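Local coordinates for protein catalase (Exiguobacterium oxidotolerans, PDB 2J2M) that breaks down hydrogen peroxide to water and oxygen as a tetrameric haem catalase, an oxidoreductase of class EC 1.11.1.6, at residues Asn209-Lys214 with Val262-Pro267; Ala188-Met193 with His241-Thr246; Leu215-Lys220 with Trp258-Gln263. All coordinates share one frame; numbering follows the deposited sequence.

Interaction 1: Asn209-Lys214 with Val262-Pro267; sequences NTVYIK and VQVLDP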
loop_
_atom_site.group_PDB
_atom_site.type_symbol
_atom_site.label_atom_id
_atom_site.label_comp_id
_atom_site.label_asym_id
_atom_site.label_seq_id
_atom_site.Cartn_x
_atom_site.Cartn_y
_atom_site.Cartn_z
ATOM N N ASN A 209 -27.756 22.288 -26.664
ATOM C CA ASN A 209 -27.067 23.570 -26.679
ATOM C C ASN A 209 -26.105 23.677 -25.509
ATOM O O ASN A 209 -26.505 23.526 -24.339
ATOM C CB ASN A 209 -28.051 24.745 -26.596
ATOM C CG ASN A 209 -27.373 26.077 -26.863
ATOM O OD1 ASN A 209 -26.683 26.231 -27.872
ATOM N ND2 ASN A 209 -27.542 27.034 -25.953
ATOM N N THR A 210 -24.847 23.972 -25.806
ATOM C CA THR A 210 -23.878 24.145 -24.711
ATOM C C THR A 210 -23.492 25.595 -24.471
ATOM O O THR A 210 -23.294 26.333 -25.409
ATOM C CB THR A 210 -22.670 23.117 -24.751
ATOM O OG1 THR A 210 -21.462 23.722 -24.284
ATOM C CG2 THR A 210 -22.456 22.548 -26.130
ATOM N N VAL A 211 -23.469 26.008 -23.203
ATOM C CA VAL A 211 -22.888 27.304 -22.821
ATOM C C VAL A 211 -21.684 27.091 -21.888
ATOM O O VAL A 211 -21.613 26.071 -21.188
ATOM C CB VAL A 211 -23.941 28.248 -22.127
ATOM C CG1 VAL A 211 -25.038 28.691 -23.113
ATOM C CG2 VAL A 211 -24.584 27.558 -20.897
ATOM N N TYR A 212 -20.755 28.043 -21.886
ATOM C CA TYR A 212 -19.705 28.135 -20.860
ATOM C C TYR A 212 -20.200 28.796 -19.579
ATOM O O TYR A 212 -20.820 29.860 -19.608
ATOM C CB TYR A 212 -18.488 28.926 -21.362
ATOM C CG TYR A 212 -17.673 28.206 -22.416
ATOM C CD1 TYR A 212 -16.835 27.134 -22.067
ATOM C CD2 TYR A 212 -17.733 28.602 -23.751
ATOM C CE1 TYR A 212 -16.080 26.477 -23.017
ATOM C CE2 TYR A 212 -16.983 27.943 -24.726
ATOM C CZ TYR A 212 -16.159 26.878 -24.346
ATOM O OH TYR A 212 -15.412 26.227 -25.294
ATOM N N ILE A 213 -19.875 28.175 -18.448
ATOM C CA ILE A 213 -20.358 28.679 -17.166
ATOM C C ILE A 213 -19.228 28.781 -16.144
ATOM O O ILE A 213 -18.302 27.965 -16.148
ATOM C CB ILE A 213 -21.532 27.813 -16.596
ATOM C CG1 ILE A 213 -21.012 26.464 -16.091
ATOM C CG2 ILE A 213 -22.639 27.609 -17.645
ATOM C CD1 ILE A 213 -20.785 26.429 -14.605
ATOM N N LYS A 214 -19.325 29.802 -15.294
ATOM C CA LYS A 214 -18.495 29.960 -14.104
ATOM C C LYS A 214 -19.470 29.857 -12.910
ATOM O O LYS A 214 -20.672 30.218 -13.022
ATOM C CB LYS A 214 -17.825 31.338 -14.125
ATOM C CG LYS A 214 -16.313 31.407 -13.854
ATOM C CD LYS A 214 -15.525 30.893 -15.027
ATOM C CE LYS A 214 -14.453 31.856 -15.509
ATOM N NZ LYS A 214 -13.262 32.166 -14.664
ATOM N N VAL A 262 -24.387 31.711 -11.119
ATOM C CA VAL A 262 -23.829 31.164 -12.325
ATOM C C VAL A 262 -23.579 32.292 -13.314
ATOM O O VAL A 262 -24.418 33.160 -13.490
ATOM C CB VAL A 262 -24.743 30.026 -12.917
ATOM C CG1 VAL A 262 -26.085 30.565 -13.417
ATOM C CG2 VAL A 262 -24.032 29.270 -14.035
ATOM N N GLN A 263 -22.405 32.282 -13.932
ATOM C CA GLN A 263 -22.110 33.154 -15.074
ATOM C C GLN A 263 -22.096 32.345 -16.365
ATOM O O GLN A 263 -21.489 31.272 -16.443
ATOM C CB GLN A 263 -20.776 33.879 -14.885
ATOM C CG GLN A 263 -20.817 34.975 -13.832
ATOM C CD GLN A 263 -19.441 35.484 -13.523
ATOM O OE1 GLN A 263 -18.616 34.763 -12.977
ATOM N NE2 GLN A 263 -19.169 36.726 -13.893
ATOM N N VAL A 264 -22.774 32.893 -17.372
ATOM C CA VAL A 264 -23.011 32.218 -18.640
ATOM C C VAL A 264 -22.457 33.016 -19.826
ATOM O O VAL A 264 -22.770 34.191 -20.035
ATOM C CB VAL A 264 -24.517 31.927 -18.844
ATOM C CG1 VAL A 264 -24.744 31.179 -20.144
ATOM C CG2 VAL A 264 -25.071 31.117 -17.663
ATOM N N LEU A 265 -21.630 32.326 -20.595
ATOM C CA LEU A 265 -20.929 32.880 -21.722
ATOM C C LEU A 265 -21.137 31.954 -22.903
ATOM O O LEU A 265 -20.722 30.792 -22.868
ATOM C CB LEU A 265 -19.428 32.977 -21.417
ATOM C CG LEU A 265 -18.539 33.395 -22.602
ATOM C CD1 LEU A 265 -18.788 34.858 -23.060
ATOM C CD2 LEU A 265 -17.076 33.172 -22.255
ATOM N N ASP A 266 -21.775 32.475 -23.945
ATOM C CA ASP A 266 -22.075 31.679 -25.121
ATOM C C ASP A 266 -20.773 31.354 -25.865
ATOM O O ASP A 266 -19.903 32.227 -26.032
ATOM C CB ASP A 266 -23.049 32.418 -26.003
ATOM C CG ASP A 266 -23.495 31.602 -27.158
ATOM O OD1 ASP A 266 -24.632 31.065 -27.111
ATOM O OD2 ASP A 266 -22.701 31.456 -28.118
ATOM N N PRO A 267 -20.602 30.090 -26.281
ATOM C CA PRO A 267 -19.379 29.730 -27.015
ATOM C C PRO A 267 -19.052 30.618 -28.233
ATOM O O PRO A 267 -17.869 30.781 -28.561
ATOM C CB PRO A 267 -19.640 28.282 -27.428
ATOM C CG PRO A 267 -20.498 27.758 -26.254
ATOM C CD PRO A 267 -21.466 28.915 -26.055
#
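Tyr-212 with Leu-265 and Lys-214 with Gln-263 form antiparallel hydrogen-bonded pairs, Ile-213 and Val-264 the non-hydrogen-bonded pair between them, on strand segments whose N-to-C directions lie 149° apart. Each hydrogen-bonded pair is closed by two bonds, the straightest being Gln-263 N to Lys-214 O at 2.8 Å (167° at the hydrogen). Tyr-212 holds its CG anti to the carbonyl carbon (chi1 -71°), which carries the ring toward Pro-267; the proline CA sits at the ring's edge, 3.8 Å from Tyr-212 CE2. The same proline packs tightly on the backbone, with Pro-267 CD 3.2 Å from Thr-210 O. The phenol hydroxyl bonds to Glu-328. On this face too, Lys-214 CB meets Gln-263 OE1 at 3.7 Å, but the lysine chain then bends repeatedly and takes NZ to the carbonyl of Val-198, while Gln-263 NE2 goes to Ile-289 O. On the other face Val-264 CG1 reaches diagonally to Val-211 CB at 3.6 Å, and Val-262 CG2 to Ile-213 CB at 3.9 Å. Strand 201-204 pairs with 210-219 through Val-211 and Ile-213, and strand 292-302 flanks 257-265 at Val-262.

Interaction 2: Ala188-Met193 with His241-Thr246; sequences ASYRKM and HASNDT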
loop_
_atom_site.group_PDB
_atom_site.type_symbol
_atom_site.label_atom_id
_atom_site.label_comp_id
_atom_site.label_asym_id
_atom_site.label_seq_id
_atom_site.Cartn_x
_atom_site.Cartn_y
_atom_site.Cartn_z
ATOM N N ALA A 188 -10.947 35.263 7.660
ATOM C CA ALA A 188 -11.110 35.188 9.114
ATOM C C ALA A 188 -11.679 33.832 9.537
ATOM O O ALA A 188 -11.437 33.347 10.660
ATOM C CB ALA A 188 -12.010 36.345 9.631
ATOM N N SER A 189 -12.488 33.260 8.647
ATOM C CA SER A 189 -12.793 31.846 8.714
ATOM C C SER A 189 -13.434 31.311 7.435
ATOM O O SER A 189 -13.782 32.057 6.496
ATOM C CB SER A 189 -13.647 31.501 9.937
ATOM O OG SER A 189 -14.850 32.215 9.900
ATOM N N TYR A 190 -13.568 29.990 7.438
ATOM C CA TYR A 190 -14.227 29.248 6.386
ATOM C C TYR A 190 -15.640 29.746 6.065
ATOM O O TYR A 190 -16.037 29.752 4.894
ATOM C CB TYR A 190 -14.220 27.764 6.752
ATOM C CG TYR A 190 -12.814 27.180 6.862
ATOM C CD1 TYR A 190 -11.814 27.555 5.982
ATOM C CD2 TYR A 190 -12.500 26.239 7.847
ATOM C CE1 TYR A 190 -10.523 27.015 6.080
ATOM C CE2 TYR A 190 -11.214 25.694 7.946
ATOM C CZ TYR A 190 -10.236 26.085 7.052
ATOM O OH TYR A 190 -8.979 25.556 7.134
ATOM N N ARG A 191 -16.380 30.183 7.089
ATOM C CA ARG A 191 -17.764 30.607 6.910
ATOM C C ARG A 191 -17.846 32.063 6.444
ATOM O O ARG A 191 -18.910 32.545 6.007
ATOM C CB ARG A 191 -18.590 30.363 8.181
ATOM C CG ARG A 191 -18.197 31.207 9.368
ATOM C CD ARG A 191 -18.601 30.554 10.699
ATOM N NE ARG A 191 -19.870 31.087 11.144
ATOM C CZ ARG A 191 -20.020 32.040 12.058
ATOM N NH1 ARG A 191 -18.972 32.553 12.690
ATOM N NH2 ARG A 191 -21.243 32.448 12.366
ATOM N N LYS A 192 -16.710 32.757 6.510
ATOM C CA LYS A 192 -16.660 34.154 6.096
ATOM C C LYS A 192 -15.820 34.370 4.841
ATOM O O LYS A 192 -15.047 35.320 4.753
ATOM C CB LYS A 192 -16.172 35.021 7.246
ATOM C CG LYS A 192 -17.074 34.920 8.456
ATOM C CD LYS A 192 -16.763 35.977 9.498
ATOM C CE LYS A 192 -17.618 35.718 10.742
ATOM N NZ LYS A 192 -17.208 36.633 11.835
ATOM N N MET A 193 -16.000 33.483 3.873
ATOM C CA MET A 193 -15.289 33.544 2.606
ATOM C C MET A 193 -16.196 33.118 1.464
ATOM O O MET A 193 -17.207 32.425 1.659
ATOM C CB MET A 193 -14.062 32.629 2.633
ATOM C CG MET A 193 -14.373 31.158 2.391
ATOM S SD MET A 193 -12.918 30.154 2.695
ATOM C CE MET A 193 -13.552 28.499 2.280
ATOM N N HIS A 241 -8.131 27.982 14.323
ATOM C CA HIS A 241 -9.222 28.956 14.548
ATOM C C HIS A 241 -10.404 28.806 13.597
ATOM O O HIS A 241 -11.556 28.884 14.033
ATOM C CB HIS A 241 -8.734 30.416 14.587
ATOM C CG HIS A 241 -8.652 31.064 13.239
ATOM N ND1 HIS A 241 -7.561 30.921 12.406
ATOM C CD2 HIS A 241 -9.531 31.857 12.577
ATOM C CE1 HIS A 241 -7.779 31.583 11.282
ATOM N NE2 HIS A 241 -8.966 32.161 11.360
ATOM N N ALA A 242 -10.127 28.572 12.314
ATOM C CA ALA A 242 -11.194 28.544 11.316
ATOM C C ALA A 242 -12.065 27.319 11.526
ATOM O O ALA A 242 -13.289 27.422 11.511
ATOM C CB ALA A 242 -10.635 28.606 9.910
ATOM N N SER A 243 -11.417 26.177 11.761
ATOM C CA SER A 243 -12.101 24.906 12.079
ATOM C C SER A 243 -12.960 25.048 13.337
ATOM O O SER A 243 -14.149 24.740 13.315
ATOM C CB SER A 243 -11.080 23.766 12.280
ATOM O OG SER A 243 -10.578 23.333 11.028
ATOM N N ASN A 244 -12.325 25.490 14.422
ATOM C CA ASN A 244 -12.989 25.819 15.672
ATOM C C ASN A 244 -14.254 26.677 15.494
ATOM O O ASN A 244 -15.328 26.289 15.957
ATOM C CB ASN A 244 -12.003 26.560 16.577
ATOM C CG ASN A 244 -12.359 26.453 18.049
ATOM O OD1 ASN A 244 -13.310 25.750 18.429
ATOM N ND2 ASN A 244 -11.571 27.133 18.899
ATOM N N ASP A 245 -14.108 27.821 14.814
ATOM C CA ASP A 245 -15.194 28.781 14.604
ATOM C C ASP A 245 -16.336 28.192 13.765
ATOM O O ASP A 245 -17.504 28.390 14.090
ATOM C CB ASP A 245 -14.661 30.087 13.960
ATOM C CG ASP A 245 -15.782 31.007 13.464
ATOM O OD1 ASP A 245 -16.419 31.684 14.283
ATOM O OD2 ASP A 245 -16.039 31.059 12.245
ATOM N N THR A 246 -15.990 27.464 12.697
ATOM C CA THR A 246 -17.004 26.841 11.827
ATOM C C THR A 246 -17.696 25.665 12.517
ATOM O O THR A 246 -18.917 25.453 12.338
ATOM C CB THR A 246 -16.435 26.370 10.444
ATOM O OG1 THR A 246 -15.563 27.365 9.907
ATOM C CG2 THR A 246 -17.558 26.150 9.453
#
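Tyr-190 lays one ring face against Ala-242 of helix 241-251: the methyl CB stands 3.7 Å from the ring centroid and 16° off its normal, a CH-pi contact. Thr-246 OG1 lies near the ring plane at the edge, 3.5 Å from Tyr-190 CB, and is itself tied back to Ala-242 O. The phenol hydroxyl bonds to Glu-105, which also takes Ser-243 OG. One helical turn on from Ala-242, Asp-245 has CG anti to its backbone N (chi1 169°), bringing the carboxylate beside Ser-189 and Arg-191. Ser-189 OG donates to Asp-245 OD2 at 2.9 Å, arriving from above the carboxylate plane. Arg-191, its chain bent at chi3, passes CD close by OD2 and sets NH1 3.1 Å from Asp-245 OD1, in a salt bridge whose bonds are weak; guanidinium and carboxylate planes stand 50° apart. Arg-191 NH2 forms a second salt bridge, to Asp-254. His-241 NE2 makes a weak, bent bond to Ala-188 O at 2.8 Å. An arginine between two aspartates should favour the charged form of each carboxylate. The loop meets the helix through a weak salt bridge and the Ser-189 bond at Asp-245, and through CH-pi packing at Ala-242.

Interaction 3: Leu215-Lys220 with Trp258-Gln263; sequences LRWVPK and WDLFVQ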
loop_
_atom_site.group_PDB
_atom_site.type_symbol
_atom_site.label_atom_id
_atom_site.label_comp_id
_atom_site.label_asym_id
_atom_site.label_seq_id
_atom_site.Cartn_x
_atom_site.Cartn_y
_atom_site.Cartn_z
ATOM N N LEU A 215 -18.956 29.356 -11.782
ATOM C CA LEU A 215 -19.761 29.160 -10.586
ATOM C C LEU A 215 -19.239 30.021 -9.466
ATOM O O LEU A 215 -18.034 30.191 -9.329
ATOM C CB LEU A 215 -19.766 27.696 -10.181
ATOM C CG LEU A 215 -20.973 26.782 -10.435
ATOM C CD1 LEU A 215 -22.187 27.414 -11.143
ATOM C CD2 LEU A 215 -20.542 25.464 -11.111
ATOM N N ARG A 216 -20.157 30.502 -8.638
ATOM C CA ARG A 216 -19.909 31.583 -7.698
ATOM C C ARG A 216 -20.652 31.336 -6.368
ATOM O O ARG A 216 -21.881 31.229 -6.358
ATOM C CB ARG A 216 -20.420 32.893 -8.336
ATOM C CG ARG A 216 -19.360 33.945 -8.670
ATOM C CD ARG A 216 -18.472 33.685 -9.889
ATOM N NE ARG A 216 -17.195 34.254 -9.488
ATOM C CZ ARG A 216 -16.398 35.067 -10.166
ATOM N NH1 ARG A 216 -16.611 35.398 -11.424
ATOM N NH2 ARG A 216 -15.312 35.488 -9.561
ATOM N N TRP A 217 -19.917 31.210 -5.263
ATOM C CA TRP A 217 -20.543 31.159 -3.927
ATOM C C TRP A 217 -20.366 32.470 -3.158
ATOM O O TRP A 217 -19.261 33.014 -3.104
ATOM C CB TRP A 217 -19.976 30.026 -3.073
ATOM C CG TRP A 217 -20.156 28.632 -3.603
ATOM C CD1 TRP A 217 -19.250 27.914 -4.346
ATOM C CD2 TRP A 217 -21.282 27.764 -3.396
ATOM N NE1 TRP A 217 -19.744 26.671 -4.606
ATOM C CE2 TRP A 217 -20.983 26.541 -4.033
ATOM C CE3 TRP A 217 -22.500 27.893 -2.721
ATOM C CZ2 TRP A 217 -21.874 25.453 -4.037
ATOM C CZ3 TRP A 217 -23.399 26.801 -2.722
ATOM C CH2 TRP A 217 -23.070 25.602 -3.370
ATOM N N VAL A 218 -21.458 32.962 -2.564
ATOM C CA VAL A 218 -21.489 34.258 -1.878
ATOM C C VAL A 218 -21.976 33.999 -0.457
ATOM O O VAL A 218 -23.083 33.517 -0.286
ATOM C CB VAL A 218 -22.433 35.306 -2.614
ATOM C CG1 VAL A 218 -22.457 36.684 -1.875
ATOM C CG2 VAL A 218 -22.041 35.508 -4.131
ATOM N N PRO A 219 -21.147 34.297 0.576
ATOM C CA PRO A 219 -21.526 33.900 1.929
ATOM C C PRO A 219 -22.543 34.830 2.555
ATOM O O PRO A 219 -22.406 36.051 2.446
ATOM C CB PRO A 219 -20.212 33.984 2.697
ATOM C CG PRO A 219 -19.439 35.060 2.012
ATOM C CD PRO A 219 -19.836 34.986 0.551
ATOM N N LYS A 220 -23.535 34.272 3.237
ATOM C CA LYS A 220 -24.511 35.115 3.935
ATOM C C LYS A 220 -23.864 35.930 5.086
ATOM O O LYS A 220 -24.314 37.035 5.385
ATOM C CB LYS A 220 -25.739 34.293 4.384
ATOM C CG LYS A 220 -26.221 34.554 5.825
ATOM C CD LYS A 220 -27.750 34.748 5.903
ATOM C CE LYS A 220 -28.319 34.217 7.224
ATOM N NZ LYS A 220 -27.829 34.997 8.415
ATOM N N TRP A 258 -24.395 29.771 2.000
ATOM C CA TRP A 258 -23.905 30.525 0.854
ATOM C C TRP A 258 -24.941 30.470 -0.252
ATOM O O TRP A 258 -25.638 29.446 -0.426
ATOM C CB TRP A 258 -22.620 29.915 0.264
ATOM C CG TRP A 258 -21.357 30.005 1.069
ATOM C CD1 TRP A 258 -20.268 30.785 0.798
ATOM C CD2 TRP A 258 -21.019 29.237 2.233
ATOM N NE1 TRP A 258 -19.278 30.576 1.736
ATOM C CE2 TRP A 258 -19.717 29.628 2.629
ATOM C CE3 TRP A 258 -21.690 28.262 2.981
ATOM C CZ2 TRP A 258 -19.080 29.078 3.741
ATOM C CZ3 TRP A 258 -21.060 27.723 4.086
ATOM C CH2 TRP A 258 -19.767 28.125 4.453
ATOM N N ASP A 259 -25.008 31.544 -1.042
ATOM C CA ASP A 259 -25.745 31.499 -2.302
ATOM C C ASP A 259 -24.888 31.113 -3.522
ATOM O O ASP A 259 -23.753 31.571 -3.672
ATOM C CB ASP A 259 -26.490 32.812 -2.511
ATOM C CG ASP A 259 -27.531 33.028 -1.454
ATOM O OD1 ASP A 259 -27.180 33.594 -0.406
ATOM O OD2 ASP A 259 -28.683 32.592 -1.630
ATOM N N LEU A 260 -25.435 30.258 -4.376
ATOM C CA LEU A 260 -24.772 29.853 -5.641
ATOM C C LEU A 260 -25.287 30.657 -6.848
ATOM O O LEU A 260 -26.488 30.680 -7.127
ATOM C CB LEU A 260 -24.956 28.353 -5.910
ATOM C CG LEU A 260 -24.312 27.734 -7.158
ATOM C CD1 LEU A 260 -22.775 27.667 -7.038
ATOM C CD2 LEU A 260 -24.860 26.337 -7.410
ATOM N N PHE A 261 -24.364 31.314 -7.545
ATOM C CA PHE A 261 -24.677 32.041 -8.741
ATOM C C PHE A 261 -23.901 31.419 -9.910
ATOM O O PHE A 261 -22.887 30.712 -9.724
ATOM C CB PHE A 261 -24.289 33.521 -8.613
ATOM C CG PHE A 261 -25.070 34.300 -7.577
ATOM C CD1 PHE A 261 -26.092 35.159 -7.966
ATOM C CD2 PHE A 261 -24.742 34.217 -6.213
ATOM C CE1 PHE A 261 -26.806 35.907 -7.029
ATOM C CE2 PHE A 261 -25.456 34.951 -5.248
ATOM C CZ PHE A 261 -26.489 35.798 -5.657
ATOM N N VAL A 262 -24.387 31.711 -11.119
ATOM C CA VAL A 262 -23.829 31.164 -12.325
ATOM C C VAL A 262 -23.579 32.292 -13.314
ATOM O O VAL A 262 -24.418 33.160 -13.490
ATOM C CB VAL A 262 -24.743 30.026 -12.917
ATOM C CG1 VAL A 262 -26.085 30.565 -13.417
ATOM C CG2 VAL A 262 -24.032 29.270 -14.035
ATOM N N GLN A 263 -22.405 32.282 -13.932
ATOM C CA GLN A 263 -22.110 33.154 -15.074
ATOM C C GLN A 263 -22.096 32.345 -16.365
ATOM O O GLN A 263 -21.489 31.272 -16.443
ATOM C CB GLN A 263 -20.776 33.879 -14.885
ATOM C CG GLN A 263 -20.817 34.975 -13.832
ATOM C CD GLN A 263 -19.441 35.484 -13.523
ATOM O OE1 GLN A 263 -18.616 34.763 -12.977
ATOM N NE2 GLN A 263 -19.169 36.726 -13.893
#
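Trp-217 offers the face of its indole to Leu-260, whose CD1 lies 3.8 Å from the centroid of the six-membered ring. With CG anti to the backbone N (chi1 -179°) and chi2 at 70°, Leu-260 CD1 lies over the ring and also 3.9 Å from Leu-215 CG. Trp-258 crosses Trp-217 at about a right angle: its CB packs on Trp-217 CE3 at 3.6 Å, while its own indole leans toward the neighbouring strand and meets Pro-219 obliquely, Trp-258 CD1 to Pro-219 CA 3.5 Å. Further along the same face, Leu-215 CD1 touches Val-262 CG2. These residues belong to two neighbouring strands of the antiparallel beta-barrel that forms the core of the catalase fold, and their apolar face looks inward: Trp-217 stacks on Phe-113 and meets Phe-126 edge-to-face, both from other strands, and Leu-260 rests on Phe-66. The backbone between them is stitched at the hydrogen-bonded pairs Arg-216 with Phe-261 and Val-218 with Asp-259. On the outward face, Val-218 CG2 approaches the Phe-261 ring obliquely, 3.6 Å from CE2, and the backbone oxygen of Arg-216 comes to that ring's edge. Arg-216 bends at chi2 and chi3 and swings its head along the strand to Gln-263. There Arg-216 NH1 donates an almost straight bond of 2.6 Å to Gln-263 OE1; the oxygen lies in the guanidinium plane, although the amide and guanidinium planes are turned 45° apart. A salt bridge to Asp-283 engages the second terminal nitrogen, Arg-216 NH2, while Asp-259 on this outward face sends OD2 to His-293 NE2.

Interactions 1 and 3 are successive lengths of one ladder between strands 210-219 and 257-265, their centres 16 Å apart; they share Val-262 and Gln-263. Interaction 2 lies 18 Å from interaction 3, centre to centre, and the two join where Met-193 O probably accepts a hydrogen bond from Trp-258 NE1 (2.8 Å), with Trp-258 CZ2 also packed 3.3 Å from Tyr-190 O. Interactions 1 and 2 do not touch, their nearest atoms about 15 Å apart. Helix 241-251 precedes strand 257-265, and the segments of interactions 2 and 3 alternate along the chain. A bound haem lies about 9 Å from the Lys-214 side chain and about 10 Å from those of Tyr-190 and Trp-217.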